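Local coordinates for protein imidazolonepropionase (Unidentified, PDB 2Q09) that hydrolyses the ring carbon-nitrogen bond of imidazolone-5-propanoate to give N-formimidoyl-L-glutamate, the third step of histidine degradation, at residues A[66-71]-A[345-350]; A[139-144]-A[170-175]; A[146-151]-A[196-201]; A[281-286]-A[311-316]. One frame throughout, in Å; residues are numbered along the deposited sequence.

Interaction 1. Residues A[66-71]-A[345-350]; sequences PGLIDC and EAMAGV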
loop_
_atom_site.group_PDB
_atom_site.type_symbol
_atom_site.label_atom_id
_atom_site.label_comp_id
_atom_site.label_asym_id
_atom_site.label_seq_id
_atom_site.Cartn_x
_atom_site.Cartn_y
_atom_site.Cartn_z
ATOM N N PRO A 66 14.805 -0.042 6.654
ATOM C CA PRO A 66 13.688 0.853 6.975
ATOM C C PRO A 66 12.477 -0.066 7.171
ATOM O O PRO A 66 12.518 -1.231 6.741
ATOM C CB PRO A 66 13.513 1.666 5.705
ATOM C CG PRO A 66 14.894 1.699 5.111
ATOM C CD PRO A 66 15.353 0.258 5.322
ATOM N N GLY A 67 11.431 0.418 7.840
ATOM C CA GLY A 67 10.254 -0.411 8.038
ATOM C C GLY A 67 9.603 -0.608 6.684
ATOM O O GLY A 67 9.675 0.284 5.839
ATOM N N LEU A 68 8.960 -1.746 6.459
ATOM C CA LEU A 68 8.333 -1.985 5.163
ATOM C C LEU A 68 7.024 -1.205 5.049
ATOM O O LEU A 68 6.370 -0.898 6.053
ATOM C CB LEU A 68 8.089 -3.481 4.950
ATOM C CG LEU A 68 9.300 -4.398 5.183
ATOM C CD1 LEU A 68 8.929 -5.820 4.786
ATOM C CD2 LEU A 68 10.513 -3.911 4.388
ATOM N N ILE A 69 6.666 -0.877 3.813
ATOM C CA ILE A 69 5.457 -0.121 3.536
ATOM C C ILE A 69 4.590 -0.820 2.485
ATOM O O ILE A 69 5.080 -1.130 1.397
ATOM C CB ILE A 69 5.842 1.286 3.025
ATOM C CG1 ILE A 69 6.749 1.967 4.060
ATOM C CG2 ILE A 69 4.602 2.132 2.757
ATOM C CD1 ILE A 69 7.336 3.290 3.595
ATOM N N ASP A 70 3.318 -1.043 2.817
ATOM C CA ASP A 70 2.344 -1.683 1.914
ATOM C C ASP A 70 1.398 -0.547 1.522
ATOM O O ASP A 70 0.463 -0.220 2.256
ATOM C CB ASP A 70 1.582 -2.785 2.664
ATOM C CG ASP A 70 0.946 -3.801 1.735
ATOM O OD1 ASP A 70 0.348 -4.761 2.262
ATOM O OD2 ASP A 70 1.044 -3.650 0.498
ATOM N N CYS A 71 1.645 0.048 0.361
ATOM C CA CYS A 71 0.893 1.214 -0.090
ATOM C C CYS A 71 -0.422 1.025 -0.834
ATOM O O CYS A 71 -0.961 1.999 -1.362
ATOM C CB CYS A 71 1.814 2.101 -0.939
ATOM S SG CYS A 71 2.374 1.342 -2.524
ATOM N N GLU A 345 14.924 -4.313 -6.484
ATOM C CA GLU A 345 13.838 -3.462 -6.974
ATOM C C GLU A 345 12.614 -3.679 -6.073
ATOM O O GLU A 345 11.865 -2.744 -5.771
ATOM C CB GLU A 345 13.475 -3.810 -8.425
ATOM C CG GLU A 345 14.546 -3.450 -9.452
ATOM C CD GLU A 345 14.181 -3.907 -10.860
ATOM O OE1 GLU A 345 13.780 -5.078 -11.033
ATOM O OE2 GLU A 345 14.303 -3.091 -11.793
ATOM N N ALA A 346 12.416 -4.918 -5.638
ATOM C CA ALA A 346 11.288 -5.238 -4.770
ATOM C C ALA A 346 11.435 -4.535 -3.422
ATOM O O ALA A 346 10.473 -3.993 -2.897
ATOM C CB ALA A 346 11.187 -6.758 -4.573
HETATM N N MSE A 347 12.648 -4.543 -2.871
HETATM C CA MSE A 347 12.901 -3.899 -1.586
HETATM C C MSE A 347 12.674 -2.385 -1.688
HETATM O O MSE A 347 12.016 -1.779 -0.837
HETATM C CB MSE A 347 14.325 -4.207 -1.103
HETATM C CG MSE A 347 14.631 -3.678 0.291
HETATM SE SE MSE A 347 13.411 -4.381 1.625
HETATM C CE MSE A 347 14.321 -3.668 3.214
ATOM N N ALA A 348 13.200 -1.771 -2.741
ATOM C CA ALA A 348 12.986 -0.341 -2.926
ATOM C C ALA A 348 11.489 -0.140 -3.139
ATOM O O ALA A 348 10.931 0.895 -2.769
ATOM C CB ALA A 348 13.756 0.159 -4.137
ATOM N N GLY A 349 10.850 -1.154 -3.726
ATOM C CA GLY A 349 9.424 -1.092 -3.990
ATOM C C GLY A 349 8.563 -1.034 -2.736
ATOM O O GLY A 349 7.443 -0.530 -2.786
ATOM N N VAL A 350 9.065 -1.551 -1.615
ATOM C CA VAL A 350 8.296 -1.526 -0.371
ATOM C C VAL A 350 8.883 -0.558 0.655
ATOM O O VAL A 350 8.494 -0.564 1.827
ATOM C CB VAL A 350 8.183 -2.935 0.264
ATOM C CG1 VAL A 350 7.509 -3.887 -0.731
ATOM C CG2 VAL A 350 9.563 -3.454 0.666
#
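Leu68 and Ile69 of barrel strand 63-73 meet Met347 and Val350 in a buried strand-to-helix contact, one backbone hydrogen bond set among apolar side chains. It sits in the TIM-barrel-like fold of the metallo-dependent hydrolases. The amide N of Ile69 donates to Val350 O at 2.7 Å. The bond is bent, with 144° at the hydrogen, but the donor lies in the carbonyl plane. CB of Ile69 packs 3.4 Å from Val350 O.

Beside this bond Leu68 meets both Met347 and Val350 with one methyl branch. With CG beside the backbone N (chi1 -51°), Leu68 extends CD2 to the helix end. Leu68 CD2 is 3.9 Å from Val350 CG2, and these two side chains run alongside each other in the same direction. Met347, here selenomethionine, comes in at about a right angle. A bend at chi2 (58°) brings its methyl CE to 4.0 Å from Leu68 CD2. Leu328 and Met332 of helix 328-339 also touch Val350, and Ala354 and Ala355 of helix 352-357 lie against Ile69.

Leu68 and Asp70 pair with strand 135-141, whereas Ile69 N takes its partner from Val350, and Gly349 bonds to Val314 of strand 312-314. The helix end thus bridges two barrel strands. Chemically, one buried N-H is satisfied by a carbonyl, and the remaining contact rests on apolar fit.

Interaction 2. Residues A[139-144]-A[170-175]; sequences EIKSGY and KTTLLA. With DI6 (3-[(4S)-2,5-dioxoimidazolidin-4-yl]propanoic acid), chain C.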
loop_
_atom_site.group_PDB
_atom_site.type_symbol
_atom_site.label_atom_id
_atom_site.label_comp_id
_atom_site.label_asym_id
_atom_site.label_seq_id
_atom_site.Cartn_x
_atom_site.Cartn_y
_atom_site.Cartn_z
ATOM N N GLU A 139 -1.405 1.353 3.846
ATOM C CA GLU A 139 -2.449 2.189 3.265
ATOM C C GLU A 139 -3.713 1.331 3.205
ATOM O O GLU A 139 -3.668 0.181 2.745
ATOM C CB GLU A 139 -2.063 2.623 1.850
ATOM C CG GLU A 139 -3.063 3.592 1.198
ATOM C CD GLU A 139 -3.918 2.935 0.119
ATOM O OE1 GLU A 139 -4.058 1.687 0.119
ATOM O OE2 GLU A 139 -4.460 3.677 -0.730
ATOM N N ILE A 140 -4.829 1.878 3.680
ATOM C CA ILE A 140 -6.095 1.157 3.684
ATOM C C ILE A 140 -7.167 1.973 2.968
ATOM O O ILE A 140 -7.375 3.152 3.270
ATOM C CB ILE A 140 -6.546 0.849 5.128
ATOM C CG1 ILE A 140 -5.465 0.026 5.838
ATOM C CG2 ILE A 140 -7.871 0.084 5.112
ATOM C CD1 ILE A 140 -5.771 -0.260 7.316
ATOM N N LYS A 141 -7.844 1.343 2.018
ATOM C CA LYS A 141 -8.881 2.018 1.249
ATOM C C LYS A 141 -10.285 1.703 1.748
ATOM O O LYS A 141 -10.496 0.722 2.470
ATOM C CB LYS A 141 -8.794 1.599 -0.218
ATOM C CG LYS A 141 -7.397 1.696 -0.820
ATOM C CD LYS A 141 -7.331 0.974 -2.157
ATOM C CE LYS A 141 -5.899 0.935 -2.689
ATOM N NZ LYS A 141 -5.349 2.318 -2.845
ATOM N N SER A 142 -11.235 2.558 1.382
ATOM C CA SER A 142 -12.634 2.324 1.715
ATOM C C SER A 142 -13.081 1.595 0.444
ATOM O O SER A 142 -12.336 0.766 -0.070
ATOM C CB SER A 142 -13.382 3.653 1.912
ATOM O OG SER A 142 -13.308 4.488 0.766
ATOM N N GLY A 143 -14.272 1.870 -0.070
ATOM C CA GLY A 143 -14.671 1.211 -1.302
ATOM C C GLY A 143 -15.600 0.012 -1.227
ATOM O O GLY A 143 -16.017 -0.506 -2.261
ATOM N N TYR A 144 -15.906 -0.461 -0.028
ATOM C CA TYR A 144 -16.826 -1.586 0.116
ATOM C C TYR A 144 -18.102 -1.136 0.833
ATOM O O TYR A 144 -18.903 -1.969 1.277
ATOM C CB TYR A 144 -16.168 -2.739 0.885
ATOM C CG TYR A 144 -15.099 -3.469 0.090
ATOM C CD1 TYR A 144 -15.352 -3.905 -1.209
ATOM C CD2 TYR A 144 -13.845 -3.735 0.638
ATOM C CE1 TYR A 144 -14.388 -4.587 -1.949
ATOM C CE2 TYR A 144 -12.868 -4.421 -0.090
ATOM C CZ TYR A 144 -13.149 -4.842 -1.383
ATOM O OH TYR A 144 -12.195 -5.530 -2.100
ATOM N N LYS A 170 -2.406 5.087 6.466
ATOM C CA LYS A 170 -2.763 6.160 5.553
ATOM C C LYS A 170 -4.117 5.713 5.015
ATOM O O LYS A 170 -4.280 4.554 4.608
ATOM C CB LYS A 170 -1.756 6.264 4.407
ATOM C CG LYS A 170 -0.318 6.527 4.860
ATOM C CD LYS A 170 -0.166 7.853 5.594
ATOM C CE LYS A 170 -0.385 9.047 4.677
ATOM N NZ LYS A 170 -0.048 10.317 5.369
ATOM N N THR A 171 -5.094 6.609 5.022
ATOM C CA THR A 171 -6.418 6.246 4.539
ATOM C C THR A 171 -6.674 6.764 3.140
ATOM O O THR A 171 -6.178 7.825 2.759
ATOM C CB THR A 171 -7.516 6.791 5.468
ATOM O OG1 THR A 171 -7.411 8.219 5.539
ATOM C CG2 THR A 171 -7.366 6.202 6.868
ATOM N N THR A 172 -7.475 6.024 2.387
ATOM C CA THR A 172 -7.792 6.414 1.031
ATOM C C THR A 172 -9.266 6.181 0.743
ATOM O O THR A 172 -9.777 5.072 0.919
ATOM C CB THR A 172 -6.946 5.623 0.018
ATOM O OG1 THR A 172 -5.552 5.879 0.253
ATOM C CG2 THR A 172 -7.285 6.049 -1.400
ATOM N N LEU A 173 -9.948 7.234 0.305
ATOM C CA LEU A 173 -11.362 7.144 -0.020
ATOM C C LEU A 173 -11.532 6.530 -1.405
ATOM O O LEU A 173 -11.128 7.123 -2.404
ATOM C CB LEU A 173 -11.996 8.535 -0.009
ATOM C CG LEU A 173 -13.482 8.561 -0.361
ATOM C CD1 LEU A 173 -14.274 7.897 0.749
ATOM C CD2 LEU A 173 -13.944 10.007 -0.549
ATOM N N LEU A 174 -12.131 5.346 -1.459
ATOM C CA LEU A 174 -12.346 4.667 -2.730
ATOM C C LEU A 174 -13.835 4.421 -2.958
ATOM O O LEU A 174 -14.258 3.293 -3.208
ATOM C CB LEU A 174 -11.591 3.335 -2.743
ATOM C CG LEU A 174 -11.651 2.492 -4.022
ATOM C CD1 LEU A 174 -10.962 3.224 -5.165
ATOM C CD2 LEU A 174 -10.976 1.148 -3.776
ATOM N N ALA A 175 -14.635 5.479 -2.856
ATOM C CA ALA A 175 -16.076 5.363 -3.057
ATOM C C ALA A 175 -16.363 5.029 -4.517
ATOM O O ALA A 175 -17.383 4.418 -4.838
ATOM C CB ALA A 175 -16.769 6.667 -2.662
HETATM N N1 DI6 C . -9.453 -4.206 -8.842
HETATM C C2 DI6 C . -9.284 -5.346 -8.138
HETATM O O2 DI6 C . -8.661 -6.335 -8.480
HETATM C C3 DI6 C . -10.032 -5.131 -6.800
HETATM N N4 DI6 C . -10.582 -3.768 -6.965
HETATM C C5 DI6 C . -10.192 -3.312 -8.172
HETATM O O5 DI6 C . -10.472 -2.202 -8.602
HETATM C C6 DI6 C . -11.120 -6.178 -6.611
HETATM C C7 DI6 C . -11.889 -6.004 -5.299
HETATM C C8 DI6 C . -12.996 -7.040 -5.055
HETATM O O9 DI6 C . -13.434 -7.148 -3.893
HETATM O O10 DI6 C . -13.433 -7.745 -6.000
#
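Thr172 OG1 donates to Glu139 OE2 at 2.6 Å, across two parallel strands of the beta-alpha-beta unit 135-141, 148-164, 168-176 in the barrel. The hydroxyl comes from above the carboxylate plane, 39° out of it. Lys141 NZ meets the same oxygen at 2.7 Å, on its syn lone pair. Lys240 adds a salt bridge to OE2, so this buried oxygen is gripped by three donors. A bend at chi2 (-106°) carries the Glu139 carboxylate across to Thr172. Replacing Glu139 by an alanine removes this carboxylate and would probably leave Thr172 OG1 without its acceptor and Lys240 without this salt bridge, with Lys141 freer to turn though still paired with Asp212.

The backbone sets this register. Ile140 N bonds to Lys170 O at 2.9 Å, Thr172 N to Ile140 O, and Ser142 N to Thr172 O. Beyond the strand, Ser142 OG takes over the pairing and accepts from Leu174 N at 2.7 Å. Glu151 of helix 148-164 also bonds to Ser142 OG and to Gly143 N, which probably steadies the turn leading to Tyr144. Tyr144 OH donates to carboxylate oxygen O9 of the inhibitor DI6 at 2.7 Å, with O9 at the edge of the ring.

Interaction 3. Residues A[146-151]-A[196-201]; sequences LTLEDE and QEIIPA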
loop_
_atom_site.group_PDB
_atom_site.type_symbol
_atom_site.label_atom_id
_atom_site.label_comp_id
_atom_site.label_asym_id
_atom_site.label_seq_id
_atom_site.Cartn_x
_atom_site.Cartn_y
_atom_site.Cartn_z
ATOM N N LEU A 146 -19.941 2.030 -0.377
ATOM C CA LEU A 146 -20.762 2.582 -1.449
ATOM C C LEU A 146 -22.020 3.343 -0.994
ATOM O O LEU A 146 -23.084 3.272 -1.631
ATOM C CB LEU A 146 -21.116 1.478 -2.455
ATOM C CG LEU A 146 -19.875 0.794 -3.069
ATOM C CD1 LEU A 146 -20.300 -0.046 -4.272
ATOM C CD2 LEU A 146 -18.850 1.834 -3.510
ATOM N N THR A 147 -21.876 4.049 0.125
ATOM C CA THR A 147 -22.909 4.926 0.690
ATOM C C THR A 147 -22.040 5.903 1.469
ATOM O O THR A 147 -20.908 5.564 1.813
ATOM C CB THR A 147 -23.862 4.226 1.697
ATOM O OG1 THR A 147 -23.178 4.009 2.935
ATOM C CG2 THR A 147 -24.357 2.890 1.135
ATOM N N LEU A 148 -22.533 7.102 1.748
ATOM C CA LEU A 148 -21.716 8.051 2.489
ATOM C C LEU A 148 -21.329 7.508 3.863
ATOM O O LEU A 148 -20.142 7.464 4.202
ATOM C CB LEU A 148 -22.444 9.390 2.642
ATOM C CG LEU A 148 -21.628 10.538 3.258
ATOM C CD1 LEU A 148 -22.244 11.876 2.857
ATOM C CD2 LEU A 148 -21.578 10.399 4.784
ATOM N N GLU A 149 -22.317 7.097 4.652
ATOM C CA GLU A 149 -22.035 6.591 5.992
ATOM C C GLU A 149 -21.121 5.366 6.021
ATOM O O GLU A 149 -20.243 5.258 6.876
ATOM C CB GLU A 149 -23.333 6.253 6.734
ATOM C CG GLU A 149 -24.181 7.467 7.072
ATOM C CD GLU A 149 -25.142 7.851 5.963
ATOM O OE1 GLU A 149 -24.963 7.397 4.811
ATOM O OE2 GLU A 149 -26.087 8.617 6.249
ATOM N N ASP A 150 -21.330 4.432 5.103
ATOM C CA ASP A 150 -20.505 3.229 5.108
ATOM C C ASP A 150 -19.069 3.481 4.651
ATOM O O ASP A 150 -18.140 2.872 5.174
ATOM C CB ASP A 150 -21.182 2.142 4.282
ATOM C CG ASP A 150 -22.493 1.674 4.914
ATOM O OD1 ASP A 150 -22.447 1.113 6.029
ATOM O OD2 ASP A 150 -23.566 1.879 4.311
ATOM N N GLU A 151 -18.873 4.383 3.693
ATOM C CA GLU A 151 -17.516 4.704 3.251
ATOM C C GLU A 151 -16.723 5.337 4.409
ATOM O O GLU A 151 -15.582 4.964 4.667
ATOM C CB GLU A 151 -17.545 5.660 2.049
ATOM C CG GLU A 151 -17.972 4.999 0.739
ATOM C CD GLU A 151 -17.034 3.875 0.311
ATOM O OE1 GLU A 151 -15.805 4.101 0.285
ATOM O OE2 GLU A 151 -17.521 2.770 -0.008
ATOM N N GLN A 196 -20.028 15.825 -4.313
ATOM C CA GLN A 196 -20.708 16.848 -3.527
ATOM C C GLN A 196 -21.019 16.509 -2.081
ATOM O O GLN A 196 -21.335 17.400 -1.287
ATOM C CB GLN A 196 -22.006 17.245 -4.231
ATOM C CG GLN A 196 -21.808 17.959 -5.548
ATOM C CD GLN A 196 -23.083 18.049 -6.349
ATOM O OE1 GLN A 196 -24.156 18.297 -5.804
ATOM N NE2 GLN A 196 -22.975 17.859 -7.655
ATOM N N GLU A 197 -20.921 15.236 -1.720
ATOM C CA GLU A 197 -21.254 14.847 -0.360
ATOM C C GLU A 197 -20.199 14.022 0.363
ATOM O O GLU A 197 -19.733 14.405 1.435
ATOM C CB GLU A 197 -22.584 14.092 -0.378
ATOM C CG GLU A 197 -23.743 14.952 -0.871
ATOM C CD GLU A 197 -24.991 14.155 -1.205
ATOM O OE1 GLU A 197 -25.203 13.081 -0.610
ATOM O OE2 GLU A 197 -25.770 14.619 -2.062
ATOM N N ILE A 198 -19.817 12.891 -0.219
ATOM C CA ILE A 198 -18.846 12.025 0.432
ATOM C C ILE A 198 -17.456 12.635 0.623
ATOM O O ILE A 198 -16.930 12.646 1.739
ATOM C CB ILE A 198 -18.750 10.681 -0.303
ATOM C CG1 ILE A 198 -20.170 10.112 -0.477
ATOM C CG2 ILE A 198 -17.896 9.702 0.508
ATOM C CD1 ILE A 198 -20.242 8.656 -0.943
ATOM N N ILE A 199 -16.855 13.139 -0.446
ATOM C CA ILE A 199 -15.535 13.745 -0.312
ATOM C C ILE A 199 -15.589 14.906 0.695
ATOM O O ILE A 199 -14.756 14.995 1.595
ATOM C CB ILE A 199 -14.990 14.199 -1.695
ATOM C CG1 ILE A 199 -14.527 12.965 -2.480
ATOM C CG2 ILE A 199 -13.853 15.188 -1.526
ATOM C CD1 ILE A 199 -13.927 13.263 -3.867
ATOM N N PRO A 200 -16.586 15.799 0.572
ATOM C CA PRO A 200 -16.665 16.914 1.528
ATOM C C PRO A 200 -16.803 16.456 2.983
ATOM O O PRO A 200 -16.137 16.990 3.873
ATOM C CB PRO A 200 -17.886 17.694 1.046
ATOM C CG PRO A 200 -17.787 17.527 -0.438
ATOM C CD PRO A 200 -17.475 16.041 -0.580
ATOM N N ALA A 201 -17.658 15.464 3.226
ATOM C CA ALA A 201 -17.859 14.968 4.588
ATOM C C ALA A 201 -16.598 14.279 5.112
ATOM O O ALA A 201 -16.232 14.420 6.283
ATOM C CB ALA A 201 -19.040 13.997 4.631
#
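At Leu148, chi1 of -173° swings CG away from the backbone N, while Ile198 carries CG1 beside its own N (chi1 -51°). These torsions send the two side chains past each other in opposite directions. The CD1 methyl of Ile198 ends over the backbone of Leu148, 3.8 Å from Leu148 CA. Further back, Ile198 CG1 lies 3.9 Å from Leu148 CB. In return Leu148 reaches the other helix with CD1, which rests 3.8 Å from Glu197 O. The same methyl meets Ala201 CB at 4.2 Å. The other branch of Ile198, CG2, faces Glu151 CB at 4.3 Å.

No hydrogen bond crosses this contact. Polar bonds within 146-151 hold its turn in shape instead. Thr147 is the N-cap of helix 148-164, and its OG1 accepts from Asp150 N at 2.9 Å while donating to Asp150 OD2. Glu151 bends back so that OE2 receives Leu146 N at 2.6 Å, on its anti lone pair.

With an alanine in place of Ile198, the branches CG1, CD1 and CG2 are gone, which would probably open a gap against the first turn of helix 148-164 and leave Leu148 less firmly placed.

Leu173 of strand 168-176 lies under Ile198, and Trp190 touches it too. Two neighbouring helices meeting at apolar residues over a barrel strand are characteristic of the outer layer of a TIM-barrel fold.

Interaction 4. Residues A[281-286]-A[311-316]; sequences GVVATL and PMAVSS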
loop_
_atom_site.group_PDB
_atom_site.type_symbol
_atom_site.label_atom_id
_atom_site.label_comp_id
_atom_site.label_asym_id
_atom_site.label_seq_id
_atom_site.Cartn_x
_atom_site.Cartn_y
_atom_site.Cartn_z
ATOM N N GLY A 281 6.415 12.528 -12.303
ATOM C CA GLY A 281 6.945 11.854 -11.128
ATOM C C GLY A 281 5.943 10.985 -10.388
ATOM O O GLY A 281 5.978 10.897 -9.161
ATOM N N VAL A 282 5.054 10.340 -11.132
ATOM C CA VAL A 282 4.047 9.471 -10.540
ATOM C C VAL A 282 4.675 8.096 -10.290
ATOM O O VAL A 282 5.507 7.636 -11.071
ATOM C CB VAL A 282 2.826 9.330 -11.494
ATOM C CG1 VAL A 282 1.771 8.425 -10.885
ATOM C CG2 VAL A 282 2.242 10.714 -11.785
ATOM N N VAL A 283 4.293 7.446 -9.198
ATOM C CA VAL A 283 4.828 6.124 -8.902
ATOM C C VAL A 283 3.921 5.069 -9.530
ATOM O O VAL A 283 2.693 5.195 -9.499
ATOM C CB VAL A 283 4.908 5.868 -7.383
ATOM C CG1 VAL A 283 5.336 4.429 -7.112
ATOM C CG2 VAL A 283 5.902 6.828 -6.740
ATOM N N ALA A 284 4.524 4.041 -10.117
ATOM C CA ALA A 284 3.753 2.959 -10.719
ATOM C C ALA A 284 3.713 1.834 -9.686
ATOM O O ALA A 284 4.754 1.293 -9.305
ATOM C CB ALA A 284 4.423 2.476 -12.011
ATOM N N THR A 285 2.517 1.483 -9.228
ATOM C CA THR A 285 2.398 0.436 -8.228
ATOM C C THR A 285 2.011 -0.906 -8.839
ATOM O O THR A 285 0.956 -1.049 -9.456
ATOM C CB THR A 285 1.376 0.817 -7.140
ATOM O OG1 THR A 285 1.787 2.036 -6.508
ATOM C CG2 THR A 285 1.305 -0.283 -6.066
ATOM N N LEU A 286 2.887 -1.884 -8.673
ATOM C CA LEU A 286 2.654 -3.227 -9.193
ATOM C C LEU A 286 1.928 -4.067 -8.149
ATOM O O LEU A 286 2.276 -4.048 -6.966
ATOM C CB LEU A 286 3.988 -3.873 -9.558
ATOM C CG LEU A 286 4.806 -3.062 -10.580
ATOM C CD1 LEU A 286 6.151 -3.734 -10.810
ATOM C CD2 LEU A 286 4.030 -2.959 -11.901
ATOM N N PRO A 311 9.672 4.992 -11.094
ATOM C CA PRO A 311 9.819 4.189 -9.876
ATOM C C PRO A 311 8.637 3.235 -9.713
ATOM O O PRO A 311 7.488 3.613 -9.918
ATOM C CB PRO A 311 9.885 5.239 -8.777
ATOM C CG PRO A 311 9.073 6.372 -9.331
ATOM C CD PRO A 311 9.518 6.420 -10.774
HETATM N N MSE A 312 8.924 1.986 -9.366
HETATM C CA MSE A 312 7.871 0.994 -9.214
HETATM C C MSE A 312 7.745 0.508 -7.780
HETATM O O MSE A 312 8.706 -0.003 -7.187
HETATM C CB MSE A 312 8.138 -0.210 -10.126
HETATM C CG MSE A 312 8.345 0.141 -11.603
HETATM SE SE MSE A 312 8.784 -1.463 -12.615
HETATM C CE MSE A 312 10.597 -1.700 -12.048
ATOM N N ALA A 313 6.559 0.685 -7.216
ATOM C CA ALA A 313 6.307 0.216 -5.867
ATOM C C ALA A 313 5.676 -1.166 -6.009
ATOM O O ALA A 313 5.162 -1.510 -7.075
ATOM C CB ALA A 313 5.344 1.167 -5.140
ATOM N N VAL A 314 5.742 -1.958 -4.946
ATOM C CA VAL A 314 5.144 -3.288 -4.944
ATOM C C VAL A 314 4.234 -3.347 -3.720
ATOM O O VAL A 314 4.642 -2.933 -2.628
ATOM C CB VAL A 314 6.208 -4.398 -4.826
ATOM C CG1 VAL A 314 5.523 -5.747 -4.618
ATOM C CG2 VAL A 314 7.065 -4.444 -6.091
ATOM N N SER A 315 3.013 -3.853 -3.896
ATOM C CA SER A 315 2.067 -3.930 -2.789
ATOM C C SER A 315 1.240 -5.216 -2.847
ATOM O O SER A 315 1.131 -5.836 -3.899
ATOM C CB SER A 315 1.141 -2.708 -2.813
ATOM O OG SER A 315 0.272 -2.717 -1.687
ATOM N N SER A 316 0.648 -5.589 -1.715
ATOM C CA SER A 316 -0.149 -6.811 -1.600
ATOM C C SER A 316 -1.564 -6.744 -2.181
ATOM O O SER A 316 -2.140 -7.777 -2.550
ATOM C CB SER A 316 -0.255 -7.211 -0.127
ATOM O OG SER A 316 -1.005 -6.239 0.596
#
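Ala284 O accepts Ala313 N at 2.8 Å and also meets Met312 CA at 3.1 Å, in a CA-H...O contact. It belongs to a pair of parallel barrel strands, 283-286 and 312-314, in the TIM-barrel-like fold of this amidohydrolase. Three more backbone bonds continue the ladder: Ala284 N to Pro311 O, Leu286 N to Ala313 O, and Ser315 N to Leu286 O at 3.2 Å. The last one carries the pairing just past the strand, toward the metal ligand Asp317.

The side chains divide between the two faces. Ala284, Leu286, Met312 and Val314 share one face. There the CD1 branch of Leu286 meets the selenium atom SE of selenomethionine Met312 at 3.9 Å, the two chains slanting across each other. Helix 302-307 covers Ala284 and Met312. Thr285 and Ala313 lie on the other face.

Val283 fills the start of the pair with both branches. CG1, anti to the backbone N (chi1 174°), lies 3.8 Å from Ala313 CB, while CG2 meets Pro311 CG at 4.1 Å.

At the far end Ser315 OG is taken up by Asp70 OD2 and the backbone oxygen of His72, another metal ligand. The CB of Ser315 rests 4.1 Å from Thr285 CG2.

In the fold
Interactions 1, 2 and 4 all involve barrel strands, and interaction 3 packs two helices outside them. Interaction 1 joins the other two strand contacts. Asp70 O receives Glu139 N of interaction 2 at 2.9 Å. Its carboxylate oxygens OD2 and OD1 probably bond to Ser315 OG and Ser316 OG of interaction 4, at 2.5 and 2.6 Å. Interactions 2 and 4 do not touch, and their centres are about 17 Å apart. Interaction 3 packs against interaction 2, where Ile199 CG1 lies 3.6 Å from Leu173 CD2. Interaction 2 comes nearest the active site, and its Tyr144 binds the inhibitor. The side chain of Lys141 is about 4 Å from the bound iron(III) ion.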